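Local coordinates for protein peroxinectin A (Dictyostelium discoideum, PDB 6ERC) that catalyses the hydrogen-peroxide-dependent oxidation of phenolic donors as a secreted haem peroxidase, with iodide and thiocyanate peroxidase activity as well, at residues Ser52-Asp57 and Lys424-Ser429; Ile356-Ile361 and Pro417-Arg422; Arg382-Asn387 and Asp432-Val437. All blocks are in the same frame, centred on the assembly; numbering follows the deposited sequence.

Interaction 1 of 3, residues Ser52-Asp57 and Lys424-Ser429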
loop_
_atom_site.group_PDB
_atom_site.type_symbol
_atom_site.label_atom_id
_atom_site.label_comp_id
_atom_site.label_asym_id
_atom_site.label_seq_id
_atom_site.Cartn_x
_atom_site.Cartn_y
_atom_site.Cartn_z
ATOM N N SER A 52 5.685 -20.389 -0.766
ATOM C CA SER A 52 4.657 -19.869 -1.662
ATOM C C SER A 52 3.849 -21.002 -2.280
ATOM O O SER A 52 2.613 -20.971 -2.282
ATOM C CB SER A 52 5.303 -19.011 -2.752
ATOM O OG SER A 52 4.334 -18.516 -3.657
ATOM N N ASN A 53 4.533 -22.018 -2.808
ATOM C CA ASN A 53 3.833 -23.129 -3.443
ATOM C C ASN A 53 3.028 -23.934 -2.430
ATOM O O ASN A 53 1.924 -24.396 -2.735
ATOM C CB ASN A 53 4.831 -24.031 -4.169
ATOM C CG ASN A 53 5.415 -23.376 -5.403
ATOM O OD1 ASN A 53 4.709 -22.708 -6.160
ATOM N ND2 ASN A 53 6.713 -23.559 -5.613
ATOM N N ILE A 54 3.560 -24.112 -1.220
ATOM C CA ILE A 54 2.898 -24.971 -0.244
ATOM C C ILE A 54 1.662 -24.284 0.324
ATOM O O ILE A 54 0.583 -24.882 0.403
ATOM C CB ILE A 54 3.880 -25.376 0.873
ATOM C CG1 ILE A 54 4.962 -26.312 0.320
ATOM C CG2 ILE A 54 3.144 -26.063 2.026
ATOM C CD1 ILE A 54 6.166 -26.465 1.225
ATOM N N ILE A 55 1.800 -23.030 0.732
ATOM C CA ILE A 55 0.756 -22.330 1.476
ATOM C C ILE A 55 -0.095 -21.446 0.571
ATOM O O ILE A 55 -1.323 -21.524 0.597
ATOM C CB ILE A 55 1.387 -21.513 2.625
ATOM C CG1 ILE A 55 1.797 -22.458 3.756
ATOM C CG2 ILE A 55 0.419 -20.445 3.136
ATOM C CD1 ILE A 55 2.585 -21.801 4.860
ATOM N N PHE A 56 0.537 -20.590 -0.229
ATOM C CA PHE A 56 -0.189 -19.528 -0.911
ATOM C C PHE A 56 -0.888 -19.975 -2.189
ATOM O O PHE A 56 -1.692 -19.206 -2.725
ATOM C CB PHE A 56 0.764 -18.371 -1.224
ATOM C CG PHE A 56 1.166 -17.585 -0.010
ATOM C CD1 PHE A 56 0.435 -16.478 0.388
ATOM C CD2 PHE A 56 2.264 -17.960 0.743
ATOM C CE1 PHE A 56 0.796 -15.758 1.508
ATOM C CE2 PHE A 56 2.629 -17.240 1.866
ATOM C CZ PHE A 56 1.893 -16.137 2.247
ATOM N N ASP A 57 -0.628 -21.184 -2.681
ATOM C CA ASP A 57 -1.227 -21.610 -3.940
ATOM C C ASP A 57 -2.745 -21.532 -3.865
ATOM O O ASP A 57 -3.358 -21.971 -2.888
ATOM C CB ASP A 57 -0.798 -23.032 -4.287
ATOM C CG ASP A 57 -1.277 -23.459 -5.661
ATOM O OD1 ASP A 57 -0.945 -22.756 -6.641
ATOM O OD2 ASP A 57 -1.983 -24.487 -5.763
ATOM N N LYS A 424 1.411 -27.539 8.659
ATOM C CA LYS A 424 2.219 -28.702 9.015
ATOM C C LYS A 424 3.199 -29.046 7.902
ATOM O O LYS A 424 4.351 -29.408 8.167
ATOM C CB LYS A 424 1.321 -29.906 9.304
ATOM C CG LYS A 424 0.458 -29.782 10.548
ATOM C CD LYS A 424 -0.519 -30.948 10.647
ATOM C CE LYS A 424 -1.590 -30.701 11.699
ATOM N NZ LYS A 424 -2.539 -31.846 11.809
ATOM N N ASN A 425 2.755 -28.945 6.648
ATOM C CA ASN A 425 3.618 -29.268 5.518
ATOM C C ASN A 425 4.735 -28.241 5.359
ATOM O O ASN A 425 5.865 -28.596 5.008
ATOM C CB ASN A 425 2.779 -29.351 4.241
ATOM C CG ASN A 425 3.546 -29.939 3.068
ATOM O OD1 ASN A 425 4.766 -30.106 3.124
ATOM N ND2 ASN A 425 2.828 -30.249 1.992
ATOM N N ALA A 426 4.438 -26.964 5.612
ATOM C CA ALA A 426 5.429 -25.911 5.404
ATOM C C ALA A 426 6.397 -25.800 6.576
ATOM O O ALA A 426 7.597 -25.588 6.371
ATOM C CB ALA A 426 4.729 -24.569 5.175
ATOM N N TYR A 427 5.897 -25.931 7.800
ATOM C CA TYR A 427 6.708 -25.790 8.998
ATOM C C TYR A 427 6.577 -27.036 9.862
ATOM O O TYR A 427 5.533 -27.694 9.878
ATOM C CB TYR A 427 6.288 -24.561 9.810
ATOM C CG TYR A 427 6.212 -23.292 8.999
ATOM C CD1 TYR A 427 7.342 -22.517 8.781
ATOM C CD2 TYR A 427 5.012 -22.867 8.456
ATOM C CE1 TYR A 427 7.277 -21.355 8.042
ATOM C CE2 TYR A 427 4.935 -21.707 7.717
ATOM C CZ TYR A 427 6.069 -20.954 7.513
ATOM O OH TYR A 427 5.997 -19.798 6.776
ATOM N N LYS A 428 7.649 -27.355 10.587
ATOM C CA LYS A 428 7.618 -28.482 11.507
ATOM C C LYS A 428 7.165 -28.086 12.904
ATOM O O LYS A 428 6.731 -28.953 13.669
ATOM C CB LYS A 428 8.999 -29.148 11.577
ATOM C CG LYS A 428 10.084 -28.304 12.223
ATOM C CD LYS A 428 11.462 -28.902 11.967
ATOM C CE LYS A 428 12.554 -28.151 12.719
ATOM N NZ LYS A 428 12.487 -28.380 14.192
ATOM N N SER A 429 7.238 -26.801 13.245
ATOM C CA SER A 429 6.776 -26.309 14.534
ATOM C C SER A 429 6.007 -25.011 14.335
ATOM O O SER A 429 6.229 -24.284 13.363
ATOM C CB SER A 429 7.946 -26.077 15.499
ATOM O OG SER A 429 7.498 -25.497 16.710
#
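I54 meets the last helical turn of residues 424-429 through one branch: its CG2 methyl lies 3.8 Å from A426 CB and 4.0 Å from N425 CB. That methyl points across because CG2 stands anti to the backbone N, with CG1 beside it (chi1 -68°). The backbones come close here, I54 CA to A426 CA being 6.3 Å, a spacing that suits the small alanine side chain. N425, on the solvent side, lays its CB and amide carbon against the same methyl. One residue on, I55 reaches deeper with its other branch. Its extended arm (chi2 173°) carries CD1 to 3.5 Å from A426 CB, and the same methyl comes 3.7 Å from Y427 CE2, approaching the ring obliquely as the two side chains cross at about a right angle. I55 CG2 is used differently, lying 3.9 Å above one face of the F56 ring, toward its rim. The helix ends in a wider, pi-type turn over 52-56, where the F56 N to S52 O bond is weak. Across the contact no hydrogen bond forms; A426 O is taken by Q46 NE2, and Y427 OH by D434. The arrangement is apolar packing of the C-terminal ends of helices 48-56 and 417-426, two parts far apart in sequence that meet within the mainly helical animal haem peroxidase fold.

Interaction 2 of 3, residues Ile356-Ile361 and Pro417-Arg422. With CA (calcium ion), chain G.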
loop_
_atom_site.group_PDB
_atom_site.type_symbol
_atom_site.label_atom_id
_atom_site.label_comp_id
_atom_site.label_asym_id
_atom_site.label_seq_id
_atom_site.Cartn_x
_atom_site.Cartn_y
_atom_site.Cartn_z
ATOM N N ILE A 356 -9.308 -12.573 2.679
ATOM C CA ILE A 356 -7.995 -12.394 3.286
ATOM C C ILE A 356 -7.661 -13.679 4.028
ATOM O O ILE A 356 -8.219 -13.964 5.091
ATOM C CB ILE A 356 -7.955 -11.180 4.219
ATOM C CG1 ILE A 356 -8.131 -9.896 3.407
ATOM C CG2 ILE A 356 -6.626 -11.130 4.969
ATOM C CD1 ILE A 356 -8.642 -8.727 4.209
ATOM N N ASP A 357 -6.745 -14.452 3.463
ATOM C CA ASP A 357 -6.411 -15.775 3.957
ATOM C C ASP A 357 -5.042 -16.132 3.392
ATOM O O ASP A 357 -4.357 -15.286 2.810
ATOM C CB ASP A 357 -7.508 -16.766 3.566
ATOM C CG ASP A 357 -7.897 -16.644 2.111
ATOM O OD1 ASP A 357 -7.061 -16.174 1.311
ATOM O OD2 ASP A 357 -9.040 -17.004 1.769
ATOM N N ILE A 358 -4.633 -17.389 3.557
ATOM C CA ILE A 358 -3.307 -17.775 3.094
ATOM C C ILE A 358 -3.208 -17.783 1.574
ATOM O O ILE A 358 -2.097 -17.818 1.036
ATOM C CB ILE A 358 -2.919 -19.153 3.659
ATOM C CG1 ILE A 358 -3.929 -20.221 3.228
ATOM C CG2 ILE A 358 -2.810 -19.082 5.175
ATOM C CD1 ILE A 358 -3.472 -21.637 3.499
ATOM N N TYR A 359 -4.330 -17.736 0.863
ATOM C CA TYR A 359 -4.331 -17.950 -0.577
ATOM C C TYR A 359 -4.154 -16.654 -1.350
ATOM O O TYR A 359 -4.762 -15.631 -1.027
ATOM C CB TYR A 359 -5.627 -18.625 -0.994
ATOM C CG TYR A 359 -5.895 -19.825 -0.148
ATOM C CD1 TYR A 359 -5.199 -21.001 -0.358
ATOM C CD2 TYR A 359 -6.811 -19.774 0.891
ATOM C CE1 TYR A 359 -5.422 -22.104 0.423
ATOM C CE2 TYR A 359 -7.042 -20.873 1.682
ATOM C CZ TYR A 359 -6.344 -22.036 1.443
ATOM O OH TYR A 359 -6.575 -23.138 2.228
ATOM N N MET A 360 -3.323 -16.722 -2.386
ATOM C CA MET A 360 -3.058 -15.602 -3.273
ATOM C C MET A 360 -3.325 -16.044 -4.701
ATOM O O MET A 360 -2.899 -17.129 -5.107
ATOM C CB MET A 360 -1.615 -15.125 -3.117
ATOM C CG MET A 360 -1.244 -13.936 -3.980
ATOM S SD MET A 360 0.412 -13.332 -3.597
ATOM C CE MET A 360 0.223 -12.873 -1.876
ATOM N N ILE A 361 -4.047 -15.212 -5.455
ATOM C CA ILE A 361 -4.353 -15.552 -6.836
ATOM C C ILE A 361 -3.061 -15.763 -7.619
ATOM O O ILE A 361 -1.993 -15.248 -7.262
ATOM C CB ILE A 361 -5.221 -14.464 -7.490
ATOM C CG1 ILE A 361 -4.550 -13.093 -7.356
ATOM C CG2 ILE A 361 -6.608 -14.453 -6.864
ATOM C CD1 ILE A 361 -5.227 -12.001 -8.159
ATOM N N PRO A 417 -9.019 -27.482 8.549
ATOM C CA PRO A 417 -7.961 -28.502 8.463
ATOM C C PRO A 417 -6.995 -28.273 7.317
ATOM O O PRO A 417 -5.793 -28.530 7.466
ATOM C CB PRO A 417 -8.747 -29.812 8.289
ATOM C CG PRO A 417 -10.129 -29.509 8.751
ATOM C CD PRO A 417 -10.360 -28.074 8.414
ATOM N N GLN A 418 -7.483 -27.802 6.166
ATOM C CA GLN A 418 -6.590 -27.572 5.037
ATOM C C GLN A 418 -5.565 -26.495 5.355
ATOM O O GLN A 418 -4.420 -26.575 4.892
ATOM C CB GLN A 418 -7.390 -27.193 3.791
ATOM C CG GLN A 418 -6.541 -27.137 2.527
ATOM C CD GLN A 418 -7.356 -26.834 1.285
ATOM O OE1 GLN A 418 -8.471 -26.320 1.372
ATOM N NE2 GLN A 418 -6.802 -27.155 0.121
ATOM N N ILE A 419 -5.946 -25.484 6.140
ATOM C CA ILE A 419 -4.957 -24.523 6.615
ATOM C C ILE A 419 -3.983 -25.212 7.566
ATOM O O ILE A 419 -2.764 -25.030 7.470
ATOM C CB ILE A 419 -5.638 -23.316 7.287
ATOM C CG1 ILE A 419 -6.738 -22.715 6.401
ATOM C CG2 ILE A 419 -4.599 -22.253 7.630
ATOM C CD1 ILE A 419 -6.246 -22.062 5.135
ATOM N N GLN A 420 -4.506 -26.017 8.494
ATOM C CA GLN A 420 -3.644 -26.756 9.412
ATOM C C GLN A 420 -2.651 -27.624 8.652
ATOM O O GLN A 420 -1.453 -27.634 8.955
ATOM C CB GLN A 420 -4.491 -27.618 10.347
ATOM C CG GLN A 420 -5.349 -26.837 11.315
ATOM C CD GLN A 420 -6.189 -27.740 12.189
ATOM O OE1 GLN A 420 -5.932 -28.941 12.286
ATOM N NE2 GLN A 420 -7.203 -27.170 12.829
ATOM N N ASN A 421 -3.135 -28.366 7.656
ATOM C CA ASN A 421 -2.261 -29.260 6.907
ATOM C C ASN A 421 -1.163 -28.485 6.191
ATOM O O ASN A 421 0.018 -28.842 6.270
ATOM C CB ASN A 421 -3.089 -30.080 5.920
ATOM C CG ASN A 421 -3.993 -31.081 6.616
ATOM O OD1 ASN A 421 -4.152 -31.047 7.840
ATOM N ND2 ASN A 421 -4.592 -31.980 5.839
ATOM N N ARG A 422 -1.531 -27.409 5.490
ATOM C CA ARG A 422 -0.532 -26.633 4.763
ATOM C C ARG A 422 0.511 -26.043 5.703
ATOM O O ARG A 422 1.680 -25.908 5.325
ATOM C CB ARG A 422 -1.216 -25.534 3.948
ATOM C CG ARG A 422 -2.006 -26.078 2.768
ATOM C CD ARG A 422 -2.464 -24.989 1.811
ATOM N NE ARG A 422 -3.089 -25.566 0.623
ATOM C CZ ARG A 422 -3.172 -24.964 -0.560
ATOM N NH1 ARG A 422 -2.667 -23.754 -0.742
ATOM N NH2 ARG A 422 -3.757 -25.587 -1.574
HETATM CA CA CA G . -6.853 -14.668 -0.494
HETATM O O HOH W 1 -8.726 -16.039 -0.859
HETATM O O HOH W 2 -9.573 -24.214 3.092
HETATM O O HOH W 3 -6.816 -14.924 -2.859
#
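R422 NH1, hydrogen-bonded to the carbonyls of I55 and D57, lies at the edge of the Y359 ring, 3.4 Å from Y359 CE1. That carbon sits over one face of the guanidinium, whose plane is turned 70° from the ring, an edge-to-face meeting with no hydrogen bond. R422 reaches it on a chain extended from CG to NE. One face of the ring is covered by I358 CG1 of the same segment, 3.4 Å above its centre. I358 CD1 meets I419 CD1 at 3.2 Å as the two side chains slide past each other in opposite directions, and the I419 methyl approaches the ring obliquely, 3.7 Å from Y359 CZ. At the phenol end a water donates to Q418 OE1 at 2.9 Å and is hydrogen-bonded to Y359 OH at 3.3 Å. With an alanine here instead of Y359, the R422 guanidinium and the I419 methyl would probably lose the ring they pack on, and the bridging water its phenol partner. The calcium ion is bound by D357 OD1 and Y359 O, each at 2.4 Å, by two waters, and by S306 and N355. D357 OD1 also accepts from Y359 N in an Asx turn. The loop, between helices 342-350 and 362-365, lays the I358 and Y359 side chains on the first turns of helix 417-426, with helix 435-441 packing on I358 and I419 and helix 379-390 on M360.

Interaction 3 of 3, residues Arg382-Asn387 and Asp432-Val437. With HEM (protoporphyrin IX containing Fe), chain F.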
loop_
_atom_site.group_PDB
_atom_site.type_symbol
_atom_site.label_atom_id
_atom_site.label_comp_id
_atom_site.label_asym_id
_atom_site.label_seq_id
_atom_site.Cartn_x
_atom_site.Cartn_y
_atom_site.Cartn_z
ATOM N N ARG A 382 8.076 -12.715 -2.839
ATOM C CA ARG A 382 8.699 -11.430 -2.536
ATOM C C ARG A 382 8.378 -10.985 -1.116
ATOM O O ARG A 382 9.234 -10.420 -0.425
ATOM C CB ARG A 382 8.251 -10.375 -3.547
ATOM C CG ARG A 382 8.843 -10.566 -4.939
ATOM C CD ARG A 382 8.645 -9.337 -5.822
ATOM N NE ARG A 382 9.540 -8.237 -5.460
ATOM C CZ ARG A 382 10.817 -8.153 -5.828
ATOM N NH1 ARG A 382 11.367 -9.108 -6.569
ATOM N NH2 ARG A 382 11.553 -7.112 -5.450
ATOM N N ASN A 383 7.154 -11.240 -0.656
ATOM C CA ASN A 383 6.788 -10.867 0.705
ATOM C C ASN A 383 7.576 -11.679 1.724
ATOM O O ASN A 383 8.138 -11.122 2.674
ATOM C CB ASN A 383 5.285 -11.046 0.911
ATOM C CG ASN A 383 4.464 -10.132 0.020
ATOM O OD1 ASN A 383 4.868 -9.010 -0.280
ATOM N ND2 ASN A 383 3.305 -10.613 -0.412
ATOM N N LEU A 384 7.630 -13.002 1.543
ATOM C CA LEU A 384 8.410 -13.845 2.444
ATOM C C LEU A 384 9.865 -13.398 2.487
ATOM O O LEU A 384 10.457 -13.274 3.564
ATOM C CB LEU A 384 8.311 -15.307 2.012
ATOM C CG LEU A 384 7.167 -16.137 2.605
ATOM C CD1 LEU A 384 7.327 -16.303 4.111
ATOM C CD2 LEU A 384 5.818 -15.526 2.278
ATOM N N GLN A 385 10.458 -13.146 1.320
ATOM C CA GLN A 385 11.820 -12.623 1.281
ATOM C C GLN A 385 11.936 -11.338 2.089
ATOM O O GLN A 385 12.851 -11.187 2.908
ATOM C CB GLN A 385 12.242 -12.378 -0.164
ATOM C CG GLN A 385 12.435 -13.637 -0.963
ATOM C CD GLN A 385 13.742 -14.335 -0.649
ATOM O OE1 GLN A 385 13.752 -15.456 -0.145
ATOM N NE2 GLN A 385 14.853 -13.674 -0.950
ATOM N N ARG A 386 11.013 -10.396 1.864
ATOM C CA ARG A 386 11.098 -9.095 2.521
ATOM C C ARG A 386 11.019 -9.238 4.035
ATOM O O ARG A 386 11.756 -8.568 4.767
ATOM C CB ARG A 386 9.986 -8.178 2.002
ATOM C CG ARG A 386 10.170 -6.699 2.330
ATOM C CD ARG A 386 11.305 -6.072 1.534
ATOM N NE ARG A 386 11.137 -6.239 0.094
ATOM C CZ ARG A 386 12.039 -5.872 -0.812
ATOM N NH1 ARG A 386 13.181 -5.314 -0.432
ATOM N NH2 ARG A 386 11.804 -6.066 -2.101
ATOM N N ASN A 387 10.129 -10.104 4.525
ATOM C CA ASN A 387 10.062 -10.355 5.961
ATOM C C ASN A 387 11.370 -10.946 6.471
ATOM O O ASN A 387 11.876 -10.542 7.525
ATOM C CB ASN A 387 8.893 -11.288 6.278
ATOM C CG ASN A 387 7.545 -10.622 6.093
ATOM O OD1 ASN A 387 7.008 -10.014 7.017
ATOM N ND2 ASN A 387 6.987 -10.742 4.895
ATOM N N ASP A 432 8.128 -22.010 14.262
ATOM C CA ASP A 432 8.868 -21.785 13.027
ATOM C C ASP A 432 8.052 -21.038 11.983
ATOM O O ASP A 432 8.588 -20.703 10.922
ATOM C CB ASP A 432 9.334 -23.120 12.434
ATOM C CG ASP A 432 10.164 -23.934 13.401
ATOM O OD1 ASP A 432 10.848 -23.332 14.255
ATOM O OD2 ASP A 432 10.134 -25.178 13.303
ATOM N N ILE A 433 6.773 -20.773 12.252
ATOM C CA ILE A 433 5.913 -20.132 11.267
ATOM C C ILE A 433 6.366 -18.697 11.043
ATOM O O ILE A 433 6.676 -17.966 11.993
ATOM C CB ILE A 433 4.443 -20.183 11.724
ATOM C CG1 ILE A 433 3.998 -21.634 11.939
ATOM C CG2 ILE A 433 3.548 -19.519 10.696
ATOM C CD1 ILE A 433 2.630 -21.776 12.579
ATOM N N ASP A 434 6.414 -18.286 9.778
ATOM C CA ASP A 434 6.660 -16.888 9.451
ATOM C C ASP A 434 5.482 -16.031 9.905
ATOM O O ASP A 434 4.322 -16.383 9.667
ATOM C CB ASP A 434 6.878 -16.723 7.946
ATOM C CG ASP A 434 8.296 -17.044 7.520
ATOM O OD1 ASP A 434 9.229 -16.401 8.041
ATOM O OD2 ASP A 434 8.479 -17.936 6.665
ATOM N N SER A 435 5.778 -14.902 10.554
ATOM C CA SER A 435 4.713 -14.029 11.044
ATOM C C SER A 435 3.711 -13.700 9.945
ATOM O O SER A 435 2.503 -13.627 10.198
ATOM C CB SER A 435 5.310 -12.743 11.618
ATOM O OG SER A 435 5.903 -12.979 12.882
ATOM N N TYR A 436 4.190 -13.511 8.715
ATOM C CA TYR A 436 3.302 -13.140 7.619
ATOM C C TYR A 436 2.264 -14.225 7.351
ATOM O O TYR A 436 1.068 -13.937 7.227
ATOM C CB TYR A 436 4.122 -12.849 6.363
ATOM C CG TYR A 436 3.289 -12.453 5.165
ATOM C CD1 TYR A 436 2.418 -11.372 5.225
ATOM C CD2 TYR A 436 3.385 -13.153 3.970
ATOM C CE1 TYR A 436 1.657 -11.006 4.130
ATOM C CE2 TYR A 436 2.630 -12.793 2.870
ATOM C CZ TYR A 436 1.770 -11.720 2.954
ATOM O OH TYR A 436 1.021 -11.363 1.859
ATOM N N VAL A 437 2.699 -15.487 7.264
ATOM C CA VAL A 437 1.752 -16.556 6.965
ATOM C C VAL A 437 0.886 -16.847 8.182
ATOM O O VAL A 437 -0.291 -17.206 8.048
ATOM C CB VAL A 437 2.476 -17.831 6.473
ATOM C CG1 VAL A 437 3.592 -17.494 5.477
ATOM C CG2 VAL A 437 3.019 -18.652 7.629
HETATM C CHA HEM F . 4.256 -3.884 -1.514
HETATM C CHB HEM F . 2.205 -5.100 -5.721
HETATM C CHC HEM F . -2.192 -4.514 -3.723
HETATM C CHD HEM F . -0.121 -3.535 0.545
HETATM C C1A HEM F . 4.078 -4.323 -2.803
HETATM C C2A HEM F . 5.120 -4.771 -3.693
HETATM C C3A HEM F . 4.562 -5.112 -4.858
HETATM C C4A HEM F . 3.139 -4.883 -4.741
HETATM C CMA HEM F . 5.281 -5.645 -6.116
HETATM C CAA HEM F . 6.609 -4.844 -3.317
HETATM C CBA HEM F . 6.979 -6.319 -3.270
HETATM C CGA HEM F . 8.186 -6.518 -2.392
HETATM O O1A HEM F . 8.101 -6.237 -1.168
HETATM O O2A HEM F . 9.236 -6.970 -2.914
HETATM C C1B HEM F . 0.845 -5.024 -5.542
HETATM C C2B HEM F . -0.137 -5.252 -6.572
HETATM C C3B HEM F . -1.355 -5.087 -6.030
HETATM C C4B HEM F . -1.177 -4.752 -4.630
HETATM C CMB HEM F . 0.249 -5.609 -8.022
HETATM C CAB HEM F . -2.751 -5.218 -6.681
HETATM C CBB HEM F . -2.935 -5.608 -7.947
HETATM C C1C HEM F . -2.025 -4.207 -2.390
HETATM C C2C HEM F . -3.081 -3.971 -1.420
HETATM C C3C HEM F . -2.499 -3.696 -0.232
HETATM C C4C HEM F . -1.067 -3.755 -0.432
HETATM C CMC HEM F . -4.573 -4.058 -1.804
HETATM C CAC HEM F . -3.075 -3.364 1.170
HETATM C CBC HEM F . -4.369 -3.266 1.481
HETATM C C1D HEM F . 1.239 -3.501 0.347
HETATM C C2D HEM F . 2.227 -3.118 1.329
HETATM C C3D HEM F . 3.430 -3.228 0.756
HETATM C C4D HEM F . 3.248 -3.662 -0.607
HETATM C CMD HEM F . 1.912 -2.697 2.778
HETATM C CAD HEM F . 4.802 -2.915 1.377
HETATM C CBD HEM F . 4.943 -1.398 1.305
HETATM C CGD HEM F . 6.380 -0.993 1.081
HETATM O O1D HEM F . 6.812 -0.965 -0.100
HETATM O O2D HEM F . 7.098 -0.688 2.066
HETATM N NA HEM F . 2.878 -4.402 -3.475
HETATM N NB HEM F . 0.180 -4.722 -4.369
HETATM N NC HEM F . -0.812 -4.064 -1.750
HETATM N ND HEM F . 1.897 -3.825 -0.822
HETATM FE FE HEM F . 1.048 -4.213 -2.586
HETATM O O HOH W 4 6.785 -12.687 8.648
#
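L384, N383 and N387, on one side of helix 379-390, pack against Y436 at the start of helix 435-441, a buried helix-to-helix contact of the animal haem peroxidase fold beside the haem. The tight part is the Y436 ring, which reaches across with CG anti to the backbone N (chi1 -180°). L384 CD2 comes to the ring's edge, 3.8 Å from Y436 CD2, while N383 CB approaches obliquely, 3.7 Å from Y436 CE2. The N387 amide lies only 21° from the ring plane but is displaced toward its root, its ND2 being 3.8 Å from Y436 CB. The polar end of N383 is held by R302, which bonds N383 OD1. The more open side is at D434, partly exposed, where L384 CD1 turns to a carboxylate tied by a salt bridge to R388. Packing is looser next to it, V437 CG1 staying 4.2 Å from L384 CD1. At the N387 end a water bridges the segments, accepting from Y436 N at 2.7 Å and donating weakly to N387 OD1, so one amide oxygen and one helix-start N-H are joined indirectly; N387 OD1 has a further partner in T299. Two arginines of the same helix, R382 and R386, turn to the haem instead. Both grip a single propionate: R386 NE bonds its O1A, while O2A takes R382 NE at 2.9 Å and the nearly straight R386 NH2 bond (170°) at 2.8 Å.

How the interactions relate
The three contacts share one side of the molecule, and helix 417-426 serves two of them: its turns meet 356-361 in interaction 2 and its end meets 52-57 in interaction 1, their centres about 9 Å apart. R422 NH1 joins the two, lying 2.9 Å from both I55 O and D57 O in probable hydrogen bonds. Interaction 1 reaches interaction 3 through Y427 OH and D434 OD2, 3.1 Å apart and probably bonded, and through the F56 and Y436 rings. M360 CE, 4.1 Å from N383 ND2, brings the calcium loop against the haem-side helix. Interaction 3 alone touches the haem; the N383 side chain is about 9 Å from that of R213, the predicted transition-state stabiliser.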